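Long-range contacts in Exo-1,5-alpha-L-arabinofuranobiosidase (PDB 5M1Z), which probably hydrolyses alpha-1,5-linked arabinan from a chain end, releasing units of two arabinofuranose residues: residues T119-Y124 with T152-P157; Q27-R32 with T321-S326. All coordinates share one frame; numbering follows the deposited sequence.

Interaction 1: T119-Y124 with T152-P157; sequences TLIEVY and TPVWEP. With 6LW ((Z)-L-Arabinonhydroximo-1,4-lactone), chain B; SO4 (sulfate ion), chain D.
Thr119 and Pro153 bring the two backbones together, with 5.7 Å between their CA atoms; from there strands 119-124 and 154-157 run in roughly the same direction, 27° apart, with axes approaching to 6.7 Å. No backbone-to-backbone hydrogen bond crosses the gap, so the contact is made by side chains and by one side-chain-to-backbone bond. The polar link is made by Thr119: its OG1 accepts a hydrogen bond from the backbone N-H of Val154 at 3.2 Å, nearly straight at 166°. A chi1 of 45° holds OG1 between the backbone N and the carbonyl carbon, turned to the loop that leads into the second strand. The same OG1 is also hydrogen-bonded to Gly143 O, so this buried hydroxyl ties three chain segments. Farther along, contact is apolar. Ile121 sends CD1 against CG2 of Val154 at 3.8 Å, while its other branch, CG2, lies 4.1 Å from CB of Pro157, with those two side chains pointing past one another. The two branches of one isoleucine thus touch the strand at two places. Trp155 turns away from strand 119-124, and its indole is packed on both faces: Pro153 CB sits 3.6 Å above the plane of the ring, and the lactone atom C5 of 6LW lies 3.5 Å from that plane on the opposite face. The indole NE1 is hydrogen-bonded to Gln173, which fixes its rotation. Beside it, Glu156 OE1 accepts a hydrogen bond from O2 of the lactone, at 2.6 Å, and is bonded to Ser171 OG as well. This is packing between adjacent blades of a beta-propeller: a third strand of one four-stranded sheet meets the innermost strand of the next, whose opposite side lines the sugar-binding pocket.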
loop_
_atom_site.group_PDB
_atom_site.type_symbol
_atom_site.label_atom_id
_atom_site.label_comp_id
_atom_site.label_asym_id
_atom_site.label_seq_id
_atom_site.Cartn_x
_atom_site.Cartn_y
_atom_site.Cartn_z
ATOM N N THR A 119 2.741 -18.071 3.607
ATOM C CA THR A 119 2.581 -16.787 2.942
ATOM C C THR A 119 3.589 -16.765 1.778
ATOM O O THR A 119 4.743 -17.258 1.905
ATOM C CB THR A 119 2.845 -15.593 3.869
ATOM O OG1 THR A 119 4.040 -15.815 4.635
ATOM C CG2 THR A 119 1.734 -15.432 4.845
ATOM N N LEU A 120 3.153 -16.259 0.625
ATOM C CA LEU A 120 3.999 -16.284 -0.520
ATOM C C LEU A 120 3.701 -15.055 -1.359
ATOM O O LEU A 120 2.646 -14.960 -1.995
ATOM C CB LEU A 120 3.759 -17.563 -1.293
ATOM C CG LEU A 120 4.545 -17.872 -2.587
ATOM C CD1 LEU A 120 6.043 -17.636 -2.490
ATOM C CD2 LEU A 120 4.334 -19.312 -3.029
ATOM N N ILE A 121 4.647 -14.122 -1.361
ATOM C CA ILE A 121 4.513 -12.925 -2.125
ATOM C C ILE A 121 4.797 -13.272 -3.594
ATOM O O ILE A 121 5.901 -13.723 -3.914
ATOM C CB ILE A 121 5.428 -11.803 -1.634
ATOM C CG1 ILE A 121 4.936 -11.311 -0.242
ATOM C CG2 ILE A 121 5.378 -10.671 -2.634
ATOM C CD1 ILE A 121 5.866 -10.328 0.441
ATOM N N GLU A 122 3.812 -12.985 -4.449
ATOM C CA GLU A 122 3.816 -13.242 -5.887
ATOM C C GLU A 122 3.757 -11.976 -6.695
ATOM O O GLU A 122 3.303 -10.949 -6.207
ATOM C CB GLU A 122 2.540 -13.998 -6.306
ATOM C CG GLU A 122 2.136 -15.199 -5.502
ATOM C CD GLU A 122 3.040 -16.400 -5.759
ATOM O OE1 GLU A 122 4.284 -16.204 -5.805
ATOM O OE2 GLU A 122 2.497 -17.551 -5.914
ATOM N N VAL A 123 4.132 -12.075 -7.970
ATOM C CA VAL A 123 3.900 -11.019 -8.967
ATOM C C VAL A 123 3.196 -11.631 -10.179
ATOM O O VAL A 123 3.658 -12.663 -10.722
ATOM C CB VAL A 123 5.204 -10.430 -9.417
ATOM C CG1 VAL A 123 5.018 -9.448 -10.585
ATOM C CG2 VAL A 123 5.848 -9.711 -8.260
ATOM N N TYR A 124 2.090 -11.022 -10.550
ATOM C CA TYR A 124 1.334 -11.319 -11.770
ATOM C C TYR A 124 1.434 -10.049 -12.635
ATOM O O TYR A 124 1.633 -8.920 -12.098
ATOM C CB TYR A 124 -0.159 -11.667 -11.430
ATOM C CG TYR A 124 -0.321 -13.079 -10.918
ATOM C CD1 TYR A 124 0.133 -13.448 -9.657
ATOM C CD2 TYR A 124 -0.833 -14.064 -11.733
ATOM C CE1 TYR A 124 0.080 -14.789 -9.226
ATOM C CE2 TYR A 124 -0.920 -15.386 -11.329
ATOM C CZ TYR A 124 -0.489 -15.754 -10.078
ATOM O OH TYR A 124 -0.583 -17.082 -9.695
ATOM N N THR A 152 6.768 -16.766 11.163
ATOM C CA THR A 152 7.619 -16.284 10.132
ATOM C C THR A 152 6.916 -15.789 8.823
ATOM O O THR A 152 7.491 -15.985 7.754
ATOM C CB THR A 152 8.687 -17.355 9.788
ATOM O OG1 THR A 152 8.073 -18.529 9.218
ATOM C CG2 THR A 152 9.478 -17.737 11.041
ATOM N N PRO A 153 5.713 -15.148 8.885
ATOM C CA PRO A 153 5.169 -14.614 7.576
ATOM C C PRO A 153 5.916 -13.444 6.938
ATOM O O PRO A 153 6.714 -12.756 7.567
ATOM C CB PRO A 153 3.770 -14.158 7.919
ATOM C CG PRO A 153 3.862 -13.837 9.353
ATOM C CD PRO A 153 4.795 -14.834 9.983
ATOM N N VAL A 154 5.611 -13.264 5.675
ATOM C CA VAL A 154 5.961 -12.074 4.913
ATOM C C VAL A 154 4.652 -11.414 4.494
ATOM O O VAL A 154 3.612 -12.125 4.345
ATOM C CB VAL A 154 6.887 -12.403 3.735
ATOM C CG1 VAL A 154 8.169 -13.028 4.240
ATOM C CG2 VAL A 154 6.224 -13.340 2.754
ATOM N N TRP A 155 4.673 -10.089 4.363
ATOM C CA TRP A 155 3.478 -9.339 4.060
ATOM C C TRP A 155 3.710 -8.083 3.301
ATOM O O TRP A 155 4.789 -7.519 3.329
ATOM C CB TRP A 155 2.811 -8.830 5.308
ATOM C CG TRP A 155 2.883 -9.563 6.613
ATOM C CD1 TRP A 155 3.871 -9.437 7.592
ATOM C CD2 TRP A 155 1.867 -10.366 7.193
ATOM N NE1 TRP A 155 3.537 -10.174 8.680
ATOM C CE2 TRP A 155 2.318 -10.748 8.474
ATOM C CE3 TRP A 155 0.673 -10.898 6.721
ATOM C CZ2 TRP A 155 1.561 -11.570 9.322
ATOM C CZ3 TRP A 155 -0.074 -11.730 7.563
ATOM C CH2 TRP A 155 0.372 -12.051 8.843
ATOM N N GLU A 156 2.653 -7.585 2.684
ATOM C CA GLU A 156 2.541 -6.145 2.316
ATOM C C GLU A 156 3.550 -5.664 1.296
ATOM O O GLU A 156 4.292 -4.724 1.543
ATOM C CB GLU A 156 2.555 -5.262 3.586
ATOM C CG GLU A 156 1.353 -5.565 4.488
ATOM C CD GLU A 156 1.631 -5.542 5.988
ATOM O OE1 GLU A 156 2.782 -5.297 6.445
ATOM O OE2 GLU A 156 0.632 -5.774 6.719
ATOM N N PRO A 157 3.512 -6.252 0.093
ATOM C CA PRO A 157 4.412 -5.768 -0.965
ATOM C C PRO A 157 4.105 -4.355 -1.460
ATOM O O PRO A 157 2.903 -3.944 -1.572
ATOM C CB PRO A 157 4.224 -6.803 -2.094
ATOM C CG PRO A 157 2.840 -7.310 -1.852
ATOM C CD PRO A 157 2.671 -7.360 -0.352
HETATM C C3 6LW B . 1.585 -7.147 9.601
HETATM C C2 6LW B . 1.840 -5.670 9.870
HETATM C C1 6LW B . 0.440 -5.105 9.716
HETATM O O3 6LW B . 2.330 -7.913 10.543
HETATM O O4 6LW B . -0.499 -6.078 9.231
HETATM O O1 6LW B . -0.877 -3.760 11.155
HETATM C C4 6LW B . 0.061 -7.285 9.745
HETATM N N1 6LW B . 0.022 -3.889 10.087
HETATM O O2 6LW B . 2.852 -5.191 8.993
HETATM C C5 6LW B . -0.639 -8.379 8.969
HETATM O O5 6LW B . -2.020 -8.358 9.400
HETATM S S SO4 D . 5.812 -20.427 11.140
HETATM O O1 SO4 D . 5.130 -19.097 11.101
HETATM O O2 SO4 D . 5.535 -21.029 12.477
HETATM O O3 SO4 D . 5.299 -21.280 10.024
HETATM O O4 SO4 D . 7.283 -20.321 10.943
#

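Interaction 2: Q27-R32 with T321-S326; sequences QVLYAR and TAYTRS. With 6LW ((Z)-L-Arabinonhydroximo-1,4-lactone), chain B; EDO (1,2-ethanediol), chain L.
Thr324 is wedged between Tyr30 and Arg32, and the evidence can be read along its side chain. CB lies 4.0 Å from NH2 of Arg32, at the fork from which its two branches go to different partners. The methyl branch, CG2, stands over one face of the Tyr30 ring, 3.4 Å from CD2; it is 3.7 Å from the ring centroid and 25° off the ring normal, a CH-pi contact displaced toward the rim. The hydroxyl branch is anti to the backbone N (chi1 -164°), which carries OG1 to the guanidinium of Arg32. There NH2 donates to OG1 at 2.8 Å, in line with the guanidinium plane and nearly straight at 162°. From the same end of the arginine, NH1 reaches the Thr324 carbonyl O at 2.9 Å and lies in that carbonyl's plane, so one residue is gripped by two nitrogens through two atoms. NH1 also bonds Ala31 O, and NE bonds Gln89 OE1; this buried charged group is thus held by several oxygens and fixed in rotation. Tyr30 CE1 covers its centre, 3.4 Å above the plane. Nearby, Leu29 CD2 packs on CD2 of Tyr323 at 3.8 Å. Two waters accept hydrogen bonds from the N-H groups of Tyr30 and Ala31, and both lie close to Tyr323 O, bridging the backbones. Ser326 OG is 3.1 Å from Ala31 O, although its single proton may instead go to Met340 O. Segment 321-326 leads into innermost strand 326-329 of the sheet completed by strand 11-17; it lies alongside strand 28-35, which is paired with strand 41-47, and Met212 of strand 209-217 touches both Tyr323 and Thr324.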
loop_
_atom_site.group_PDB
_atom_site.type_symbol
_atom_site.label_atom_id
_atom_site.label_comp_id
_atom_site.label_asym_id
_atom_site.label_seq_id
_atom_site.Cartn_x
_atom_site.Cartn_y
_atom_site.Cartn_z
ATOM N N GLN A 27 -14.903 -9.296 4.805
ATOM C CA GLN A 27 -15.622 -9.267 3.531
ATOM C C GLN A 27 -14.803 -8.604 2.437
ATOM O O GLN A 27 -14.553 -9.209 1.385
ATOM C CB GLN A 27 -17.065 -8.708 3.649
ATOM C CG GLN A 27 -17.862 -9.399 4.753
ATOM C CD GLN A 27 -19.320 -9.020 4.668
ATOM O OE1 GLN A 27 -19.623 -7.841 4.618
ATOM N NE2 GLN A 27 -20.206 -9.997 4.530
ATOM N N VAL A 28 -14.415 -7.367 2.686
ATOM C CA VAL A 28 -13.464 -6.656 1.859
ATOM C C VAL A 28 -12.507 -5.937 2.768
ATOM O O VAL A 28 -12.854 -5.695 3.969
ATOM C CB VAL A 28 -14.101 -5.684 0.891
ATOM C CG1 VAL A 28 -14.909 -6.414 -0.128
ATOM C CG2 VAL A 28 -14.974 -4.628 1.603
ATOM N N LEU A 29 -11.306 -5.667 2.225
ATOM C CA LEU A 29 -10.239 -4.954 2.939
ATOM C C LEU A 29 -9.154 -4.545 1.962
ATOM O O LEU A 29 -9.024 -5.145 0.896
ATOM C CB LEU A 29 -9.655 -5.829 4.073
ATOM C CG LEU A 29 -8.933 -5.099 5.211
ATOM C CD1 LEU A 29 -9.904 -4.251 6.017
ATOM C CD2 LEU A 29 -8.181 -6.090 6.104
ATOM N N TYR A 30 -8.414 -3.469 2.276
ATOM C CA TYR A 30 -7.100 -3.229 1.608
ATOM C C TYR A 30 -7.262 -2.834 0.176
ATOM O O TYR A 30 -6.847 -3.539 -0.737
ATOM C CB TYR A 30 -6.183 -4.483 1.743
ATOM C CG TYR A 30 -4.693 -4.261 1.770
ATOM C CD1 TYR A 30 -3.994 -3.921 0.642
ATOM C CD2 TYR A 30 -3.967 -4.475 2.942
ATOM C CE1 TYR A 30 -2.615 -3.775 0.663
ATOM C CE2 TYR A 30 -2.615 -4.296 2.991
ATOM C CZ TYR A 30 -1.927 -3.955 1.863
ATOM O OH TYR A 30 -0.567 -3.809 1.934
ATOM N N ALA A 31 -7.886 -1.694 -0.035
ATOM C CA ALA A 31 -8.122 -1.208 -1.351
ATOM C C ALA A 31 -6.876 -0.549 -1.903
ATOM O O ALA A 31 -6.129 0.083 -1.181
ATOM C CB ALA A 31 -9.264 -0.222 -1.376
ATOM N N ARG A 32 -6.704 -0.689 -3.207
ATOM C CA ARG A 32 -5.557 -0.158 -3.927
ATOM C C ARG A 32 -5.962 0.281 -5.343
ATOM O O ARG A 32 -6.595 -0.470 -6.086
ATOM C CB ARG A 32 -4.435 -1.154 -4.028
ATOM C CG ARG A 32 -3.687 -1.474 -2.718
ATOM C CD ARG A 32 -2.824 -0.329 -2.323
ATOM N NE ARG A 32 -2.003 -0.590 -1.152
ATOM C CZ ARG A 32 -2.349 -0.338 0.101
ATOM N NH1 ARG A 32 -3.573 0.096 0.385
ATOM N NH2 ARG A 32 -1.474 -0.538 1.068
ATOM N N THR A 321 -12.443 6.884 7.544
ATOM C CA THR A 321 -11.297 6.106 8.046
ATOM C C THR A 321 -11.382 4.668 7.551
ATOM O O THR A 321 -12.487 4.092 7.501
ATOM C CB THR A 321 -11.265 6.162 9.575
ATOM O OG1 THR A 321 -11.167 7.536 9.963
ATOM C CG2 THR A 321 -10.061 5.371 10.196
ATOM N N ALA A 322 -10.237 4.126 7.100
ATOM C CA ALA A 322 -10.115 2.756 6.703
ATOM C C ALA A 322 -8.696 2.202 6.914
ATOM O O ALA A 322 -7.689 2.923 6.806
ATOM C CB ALA A 322 -10.501 2.600 5.253
ATOM N N TYR A 323 -8.631 0.900 7.161
ATOM C CA TYR A 323 -7.352 0.183 7.251
ATOM C C TYR A 323 -6.632 0.331 5.921
ATOM O O TYR A 323 -7.233 0.127 4.849
ATOM C CB TYR A 323 -7.599 -1.249 7.596
ATOM C CG TYR A 323 -6.345 -2.061 7.771
ATOM C CD1 TYR A 323 -5.527 -1.841 8.828
ATOM C CD2 TYR A 323 -5.994 -3.039 6.836
ATOM C CE1 TYR A 323 -4.341 -2.575 8.994
ATOM C CE2 TYR A 323 -4.840 -3.793 6.986
ATOM C CZ TYR A 323 -4.029 -3.559 8.096
ATOM O OH TYR A 323 -2.924 -4.286 8.289
ATOM N N THR A 324 -5.390 0.794 5.986
ATOM C CA THR A 324 -4.517 1.047 4.802
ATOM C C THR A 324 -5.236 1.777 3.656
ATOM O O THR A 324 -5.128 1.486 2.462
ATOM C CB THR A 324 -3.767 -0.236 4.371
ATOM O OG1 THR A 324 -2.682 0.090 3.490
ATOM C CG2 THR A 324 -4.656 -1.247 3.695
ATOM N N ARG A 325 -5.977 2.782 4.051
ATOM C CA ARG A 325 -6.620 3.655 3.125
ATOM C C ARG A 325 -5.555 4.225 2.175
ATOM O O ARG A 325 -4.470 4.608 2.606
ATOM C CB ARG A 325 -7.320 4.774 3.910
ATOM C CG ARG A 325 -8.302 5.543 3.051
ATOM C CD ARG A 325 -9.029 6.671 3.799
ATOM N NE ARG A 325 -8.073 7.694 4.234
ATOM C CZ ARG A 325 -8.394 8.867 4.776
ATOM N NH1 ARG A 325 -9.660 9.209 4.930
ATOM N NH2 ARG A 325 -7.430 9.677 5.199
ATOM N N SER A 326 -5.823 4.215 0.894
ATOM C CA SER A 326 -4.799 4.486 -0.074
ATOM C C SER A 326 -5.076 5.782 -0.822
ATOM O O SER A 326 -6.169 6.383 -0.725
ATOM C CB SER A 326 -4.701 3.324 -1.072
ATOM O OG SER A 326 -5.968 3.110 -1.687
HETATM C C3 6LW B . 1.585 -7.147 9.601
HETATM C C2 6LW B . 1.840 -5.670 9.870
HETATM C C1 6LW B . 0.440 -5.105 9.716
HETATM O O3 6LW B . 2.330 -7.913 10.543
HETATM O O4 6LW B . -0.499 -6.078 9.231
HETATM O O1 6LW B . -0.877 -3.760 11.155
HETATM C C4 6LW B . 0.061 -7.285 9.745
HETATM N N1 6LW B . 0.022 -3.889 10.087
HETATM O O2 6LW B . 2.852 -5.191 8.993
HETATM C C5 6LW B . -0.639 -8.379 8.969
HETATM O O5 6LW B . -2.020 -8.358 9.400
HETATM C C1 EDO L . -12.997 9.879 11.986
HETATM O O1 EDO L . -13.301 8.471 11.976
HETATM C C2 EDO L . -11.552 9.863 12.455
HETATM O O2 EDO L . -10.777 10.994 12.030
HETATM O O HOH W 1 -9.434 -1.296 4.110
HETATM O O HOH W 2 -7.786 0.368 1.999
#

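How the interactions relate
The two contacts, with centres about 17 Å apart, converge on the bound lactone 6LW from different blades of the propeller, and the loop closed by interaction 2 encloses interaction 1 in the sequence. They meet directly: CG of Glu156 packs 3.6 Å from OH of Tyr30, and Tyr323 OH lies 4.2 Å from OE2 of Glu156. Tyr323 OH also comes within 3.2 Å of the lactone O4, whose sugar is held from the other contact by Trp155 and Glu156. Gln87 links them further, bonding Glu156 N and touching Tyr30. A neighbouring arabinofuranose touches Trp155, Leu29 and Tyr30, so both contacts border one continuous sugar-binding site.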